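Local coordinates for protein putative mannose-1-phosphate guanylyl transferase (Thermus thermophilus, PDB 2CU2) that probably transfers a guanylyl group from GTP to mannose 1-phosphate, making GDP-mannose, at residues L122-L126 / G188-F192; T146-R152 / E164-P170. All blocks are in the same frame, centred on the assembly; numbering follows the deposited sequence.

Contact 1: L122-L126 / G188-F192; sequences LATML and GVFAF
Met-125 lays its terminal methyl across the peptide group joining Phe-190 to Ala-191, between the side chains of Val-189 and Ala-191. CE is 3.5 Å from both Phe-190 C and Ala-191 N, and it also meets Ala-191 CB at 3.7 Å. Met-125 CE also approaches Val-189 CG1 at 3.8 Å. The bend that puts it there is at the last torsion (chi3 58°): the chain runs out straight as far as SD and then folds CE over the strand. Leu-122, one helical turn earlier, sends its CD2 branch against Val-189 CG1, the two side chains crossing at about a right angle. At 3.3 Å, Leu-122 CD2 and Val-189 CG1 are closer than ordinary van der Waals contact. CG1 can serve both helix residues because it stands anti to the backbone N (chi1 179°). Leu-126 contributes less; its CB is turned away from the strand, yet CD2 returns to 4.3 Å from Ala-191 CB. No hydrogen bond links the segments, which meet through apolar packing: the small Ala-191 lets the helix come close at one end, while Val-189 fills the other. The segment axes approach to 8.1 Å at 34°, pointing broadly the same way, as in helix-on-sheet layers of alpha/beta folds. Helix 115-128 thus lies on the large mixed sheet of the nucleotidyl transferase domain. Leu-104 of strand 102-107 supports Leu-122 and Leu-126, Val-135 and Leu-137 of strand 134-139 flank Met-125, and Phe-190 faces the other layer, against Met-238 of helix 233-238.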
loop_
_atom_site.group_PDB
_atom_site.type_symbol
_atom_site.label_atom_id
_atom_site.label_comp_id
_atom_site.label_asym_id
_atom_site.label_seq_id
_atom_site.Cartn_x
_atom_site.Cartn_y
_atom_site.Cartn_z
ATOM N N LEU A 122 19.672 29.485 -19.085
ATOM C CA LEU A 122 19.937 30.453 -18.024
ATOM C C LEU A 122 21.023 31.440 -18.444
ATOM O O LEU A 122 20.929 32.633 -18.155
ATOM C CB LEU A 122 20.365 29.742 -16.740
ATOM C CG LEU A 122 19.247 29.103 -15.911
ATOM C CD1 LEU A 122 19.818 28.544 -14.609
ATOM C CD2 LEU A 122 18.199 30.143 -15.607
ATOM N N ALA A 123 22.057 30.935 -19.116
ATOM C CA ALA A 123 23.146 31.788 -19.585
ATOM C C ALA A 123 22.559 32.854 -20.496
ATOM O O ALA A 123 22.909 34.035 -20.409
ATOM C CB ALA A 123 24.183 30.962 -20.344
ATOM N N THR A 124 21.648 32.432 -21.367
ATOM C CA THR A 124 21.015 33.362 -22.290
ATOM C C THR A 124 20.138 34.373 -21.558
ATOM O O THR A 124 20.016 35.520 -21.982
ATOM C CB THR A 124 20.183 32.606 -23.333
ATOM O OG1 THR A 124 21.059 31.768 -24.100
ATOM C CG2 THR A 124 19.476 33.572 -24.262
ATOM N N MET A 125 19.537 33.954 -20.449
ATOM C CA MET A 125 18.693 34.855 -19.671
ATOM C C MET A 125 19.547 35.951 -19.040
ATOM O O MET A 125 19.150 37.112 -18.998
ATOM C CB MET A 125 17.942 34.075 -18.589
ATOM C CG MET A 125 16.681 33.371 -19.098
ATOM S SD MET A 125 15.847 32.391 -17.823
ATOM C CE MET A 125 15.509 33.656 -16.587
ATOM N N LEU A 126 20.725 35.576 -18.555
ATOM C CA LEU A 126 21.631 36.540 -17.945
ATOM C C LEU A 126 21.992 37.634 -18.954
ATOM O O LEU A 126 21.998 38.820 -18.619
ATOM C CB LEU A 126 22.898 35.836 -17.456
ATOM C CG LEU A 126 22.667 34.807 -16.348
ATOM C CD1 LEU A 126 23.957 34.040 -16.063
ATOM C CD2 LEU A 126 22.172 35.523 -15.095
ATOM N N GLY A 188 9.148 29.711 -13.974
ATOM C CA GLY A 188 9.456 29.933 -12.563
ATOM C C GLY A 188 10.885 30.453 -12.351
ATOM O O GLY A 188 11.360 30.613 -11.235
ATOM N N VAL A 189 11.594 30.681 -13.473
ATOM C CA VAL A 189 12.963 31.182 -13.366
ATOM C C VAL A 189 13.087 32.614 -13.892
ATOM O O VAL A 189 12.464 33.009 -14.868
ATOM C CB VAL A 189 13.880 30.252 -14.159
ATOM C CG1 VAL A 189 15.318 30.762 -14.100
ATOM C CG2 VAL A 189 13.822 28.853 -13.577
ATOM N N PHE A 190 13.906 33.413 -13.181
ATOM C CA PHE A 190 14.033 34.818 -13.556
ATOM C C PHE A 190 15.486 35.302 -13.478
ATOM O O PHE A 190 16.296 34.795 -12.713
ATOM C CB PHE A 190 13.159 35.646 -12.612
ATOM C CG PHE A 190 11.745 35.149 -12.661
ATOM C CD1 PHE A 190 11.284 34.288 -11.672
ATOM C CD2 PHE A 190 10.899 35.561 -13.679
ATOM C CE1 PHE A 190 9.971 33.843 -11.703
ATOM C CE2 PHE A 190 9.582 35.112 -13.701
ATOM C CZ PHE A 190 9.113 34.254 -12.714
ATOM N N ALA A 191 15.790 36.291 -14.338
ATOM C CA ALA A 191 17.128 36.868 -14.344
ATOM C C ALA A 191 17.072 38.385 -14.532
ATOM O O ALA A 191 16.417 38.899 -15.429
ATOM C CB ALA A 191 17.917 36.233 -15.490
ATOM N N PHE A 192 17.740 39.091 -13.604
ATOM C CA PHE A 192 17.753 40.547 -13.675
ATOM C C PHE A 192 18.890 41.124 -12.835
ATOM O O PHE A 192 19.428 40.488 -11.940
ATOM C CB PHE A 192 16.416 41.058 -13.137
ATOM C CG PHE A 192 16.101 40.392 -11.827
ATOM C CD1 PHE A 192 16.626 40.905 -10.646
ATOM C CD2 PHE A 192 15.274 39.280 -11.800
ATOM C CE1 PHE A 192 16.316 40.301 -9.434
ATOM C CE2 PHE A 192 14.968 38.682 -10.582
ATOM C CZ PHE A 192 15.486 39.189 -9.396
#

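Contact 2: T146-R152 / E164-P170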
loop_
_atom_site.group_PDB
_atom_site.type_symbol
_atom_site.label_atom_id
_atom_site.label_comp_id
_atom_site.label_asym_id
_atom_site.label_seq_id
_atom_site.Cartn_x
_atom_site.Cartn_y
_atom_site.Cartn_z
ATOM N N THR A 146 -3.785 23.296 -16.226
ATOM C CA THR A 146 -4.548 24.361 -15.581
ATOM C C THR A 146 -3.904 24.923 -14.311
ATOM O O THR A 146 -4.327 25.964 -13.813
ATOM C CB THR A 146 -5.961 23.874 -15.217
ATOM O OG1 THR A 146 -5.871 22.851 -14.216
ATOM C CG2 THR A 146 -6.655 23.304 -16.448
ATOM N N GLU A 147 -2.884 24.247 -13.790
ATOM C CA GLU A 147 -2.229 24.708 -12.571
ATOM C C GLU A 147 -1.001 25.573 -12.809
ATOM O O GLU A 147 -0.408 26.093 -11.866
ATOM C CB GLU A 147 -1.842 23.516 -11.692
ATOM C CG GLU A 147 -3.026 22.843 -11.030
ATOM C CD GLU A 147 -3.905 23.832 -10.281
ATOM O OE1 GLU A 147 -3.380 24.589 -9.437
ATOM O OE2 GLU A 147 -5.124 23.852 -10.536
ATOM N N TYR A 148 -0.614 25.731 -14.068
ATOM C CA TYR A 148 0.552 26.546 -14.380
ATOM C C TYR A 148 0.162 27.948 -14.808
ATOM O O TYR A 148 -0.991 28.222 -15.162
ATOM C CB TYR A 148 1.360 25.935 -15.525
ATOM C CG TYR A 148 1.995 24.600 -15.246
ATOM C CD1 TYR A 148 2.029 24.072 -13.958
ATOM C CD2 TYR A 148 2.607 23.880 -16.275
ATOM C CE1 TYR A 148 2.662 22.854 -13.695
ATOM C CE2 TYR A 148 3.242 22.665 -16.024
ATOM C CZ TYR A 148 3.265 22.161 -14.733
ATOM O OH TYR A 148 3.894 20.969 -14.480
ATOM N N GLY A 149 1.143 28.835 -14.761
ATOM C CA GLY A 149 0.941 30.186 -15.228
ATOM C C GLY A 149 1.486 30.148 -16.645
ATOM O O GLY A 149 2.341 29.313 -16.958
ATOM N N TYR A 150 0.993 31.026 -17.507
ATOM C CA TYR A 150 1.451 31.087 -18.889
ATOM C C TYR A 150 1.987 32.480 -19.187
ATOM O O TYR A 150 1.731 33.420 -18.435
ATOM C CB TYR A 150 0.303 30.767 -19.855
ATOM C CG TYR A 150 -0.160 29.322 -19.822
ATOM C CD1 TYR A 150 -0.745 28.780 -18.676
ATOM C CD2 TYR A 150 -0.017 28.499 -20.943
ATOM C CE1 TYR A 150 -1.174 27.457 -18.646
ATOM C CE2 TYR A 150 -0.446 27.174 -20.924
ATOM C CZ TYR A 150 -1.018 26.664 -19.771
ATOM O OH TYR A 150 -1.407 25.356 -19.727
ATOM N N ILE A 151 2.728 32.602 -20.286
ATOM C CA ILE A 151 3.291 33.880 -20.702
ATOM C C ILE A 151 2.989 34.151 -22.177
ATOM O O ILE A 151 3.122 33.260 -23.014
ATOM C CB ILE A 151 4.818 33.910 -20.538
ATOM C CG1 ILE A 151 5.211 33.576 -19.094
ATOM C CG2 ILE A 151 5.343 35.286 -20.923
ATOM C CD1 ILE A 151 6.718 33.460 -18.886
ATOM N N ARG A 152 2.585 35.382 -22.486
ATOM C CA ARG A 152 2.293 35.778 -23.864
ATOM C C ARG A 152 3.607 36.185 -24.497
ATOM O O ARG A 152 4.351 36.974 -23.918
ATOM C CB ARG A 152 1.365 36.996 -23.927
ATOM C CG ARG A 152 0.036 36.875 -23.226
ATOM C CD ARG A 152 -0.882 38.006 -23.701
ATOM N NE ARG A 152 -2.116 38.104 -22.927
ATOM C CZ ARG A 152 -2.203 38.679 -21.731
ATOM N NH1 ARG A 152 -1.126 39.214 -21.165
ATOM N NH2 ARG A 152 -3.367 38.714 -21.096
ATOM N N GLU A 164 5.060 39.564 -23.353
ATOM C CA GLU A 164 3.921 40.411 -23.681
ATOM C C GLU A 164 2.716 40.153 -22.776
ATOM O O GLU A 164 1.582 40.482 -23.097
ATOM C CB GLU A 164 3.545 40.164 -25.141
ATOM C CG GLU A 164 4.300 41.090 -26.097
ATOM C CD GLU A 164 3.516 41.245 -27.383
ATOM O OE1 GLU A 164 2.344 40.897 -27.401
ATOM O OE2 GLU A 164 4.091 41.712 -28.365
ATOM N N GLY A 165 2.963 39.536 -21.602
ATOM C CA GLY A 165 1.867 39.369 -20.645
ATOM C C GLY A 165 1.959 38.046 -19.873
ATOM O O GLY A 165 2.447 37.040 -20.370
ATOM N N PHE A 166 1.498 38.156 -18.607
ATOM C CA PHE A 166 1.480 37.016 -17.702
ATOM C C PHE A 166 0.052 36.689 -17.269
ATOM O O PHE A 166 -0.696 37.532 -16.790
ATOM C CB PHE A 166 2.328 37.361 -16.474
ATOM C CG PHE A 166 3.785 37.200 -16.792
ATOM C CD1 PHE A 166 4.453 38.212 -17.470
ATOM C CD2 PHE A 166 4.474 36.085 -16.343
ATOM C CE1 PHE A 166 5.819 38.109 -17.689
ATOM C CE2 PHE A 166 5.845 35.990 -16.566
ATOM C CZ PHE A 166 6.523 37.001 -17.235
ATOM N N VAL A 167 -0.330 35.421 -17.501
ATOM C CA VAL A 167 -1.664 34.988 -17.109
ATOM C C VAL A 167 -1.591 33.879 -16.058
ATOM O O VAL A 167 -0.804 32.944 -16.151
ATOM C CB VAL A 167 -2.394 34.481 -18.354
ATOM C CG1 VAL A 167 -2.676 35.641 -19.307
ATOM C CG2 VAL A 167 -1.548 33.444 -19.072
ATOM N N GLU A 168 -2.412 34.036 -15.005
ATOM C CA GLU A 168 -2.455 33.004 -13.978
ATOM C C GLU A 168 -3.172 31.748 -14.482
ATOM O O GLU A 168 -3.755 31.714 -15.558
ATOM C CB GLU A 168 -3.156 33.578 -12.744
ATOM C CG GLU A 168 -2.171 33.873 -11.611
ATOM C CD GLU A 168 -2.673 35.033 -10.784
ATOM O OE1 GLU A 168 -1.938 35.500 -9.927
ATOM O OE2 GLU A 168 -3.807 35.457 -10.999
ATOM N N LYS A 169 -3.069 30.676 -13.677
ATOM C CA LYS A 169 -3.635 29.398 -14.090
ATOM C C LYS A 169 -5.072 29.550 -14.593
ATOM O O LYS A 169 -5.942 30.101 -13.931
ATOM C CB LYS A 169 -3.585 28.459 -12.887
ATOM C CG LYS A 169 -3.141 29.184 -11.614
ATOM C CD LYS A 169 -2.823 28.212 -10.478
ATOM C CE LYS A 169 -3.836 28.299 -9.333
ATOM N NZ LYS A 169 -4.292 26.957 -8.978
ATOM N N PRO A 170 -5.292 29.076 -15.834
ATOM C CA PRO A 170 -6.580 29.179 -16.492
ATOM C C PRO A 170 -7.432 27.927 -16.280
ATOM O O PRO A 170 -7.065 26.991 -15.578
ATOM C CB PRO A 170 -6.276 29.319 -17.978
ATOM C CG PRO A 170 -5.091 28.368 -18.167
ATOM C CD PRO A 170 -4.347 28.456 -16.747
#
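Ile-151 and Phe-166 form the apolar centre, a non-hydrogen-bonded antiparallel pair whose side chains run side by side in the same direction. Ile-151 CD1 meets Phe-166 CE2 at 3.5 Å, while its CG2 branch lies over one face of the ring, offset toward the rim. On the other face of the sheet Tyr-150 CB presses on Val-167 CG2 at 3.3 Å, and the phenol ring continues to Pro-170, which it crosses at about a right angle. Its hydroxyl is held by Glu-145 O. Backbone bonds tie Tyr-150 and Val-167 together in both directions, the one from Tyr-150 N to Val-167 O measuring 3.0 Å. Further along the strands, Arg-152 N reaches Gly-165 O at 2.7 Å. The extended Arg-152 chain then crosses Gly-165, which carries no side chain, bringing the guanidinium edge to its CA and one guanidinium face over Val-167 CG1. At the far end Lys-169 NZ forms a salt bridge with Glu-147 OE1 (2.6 Å), approaching on the syn side, 26° out of the carboxylate plane. Glu-147 bends at chi2 (-52°) to bring its carboxylate back to the lysine. With an alanine in place of Glu-147, the Lys-169 ammonium would probably lose its carboxylate mate and be freer to swing. The two segments run into the hairpin of strands 150-157 and 160-167, with strand 184-192 bonded to Gly-149 and Ile-151, strand 244-249 beside Phe-166, and helix 172-180 packed on Tyr-150, Val-167 and Pro-170.

In the fold
Strand 184-192 joins the two contacts: its C-terminal part receives helix 115-128 in contact 1, and its beginning pairs with strand 150-157 of contact 2. The contact centres lie 18 Å apart and their nearest atoms about 5 Å, without touching. Asn-186 bridges the interval, since its backbone bonds to Gly-149 while its OD1 accepts from Gly-188 N. In sequence, both segments of contact 2 fall in the chain between the two halves of contact 1. Residues 166-170 spell the Phe-Val-Glu-Lys-Pro signature of mannose-1-phosphate guanylyltransferases, so contact 2 probably borders the sugar-phosphate site, whereas contact 1 is core packing of the same domain.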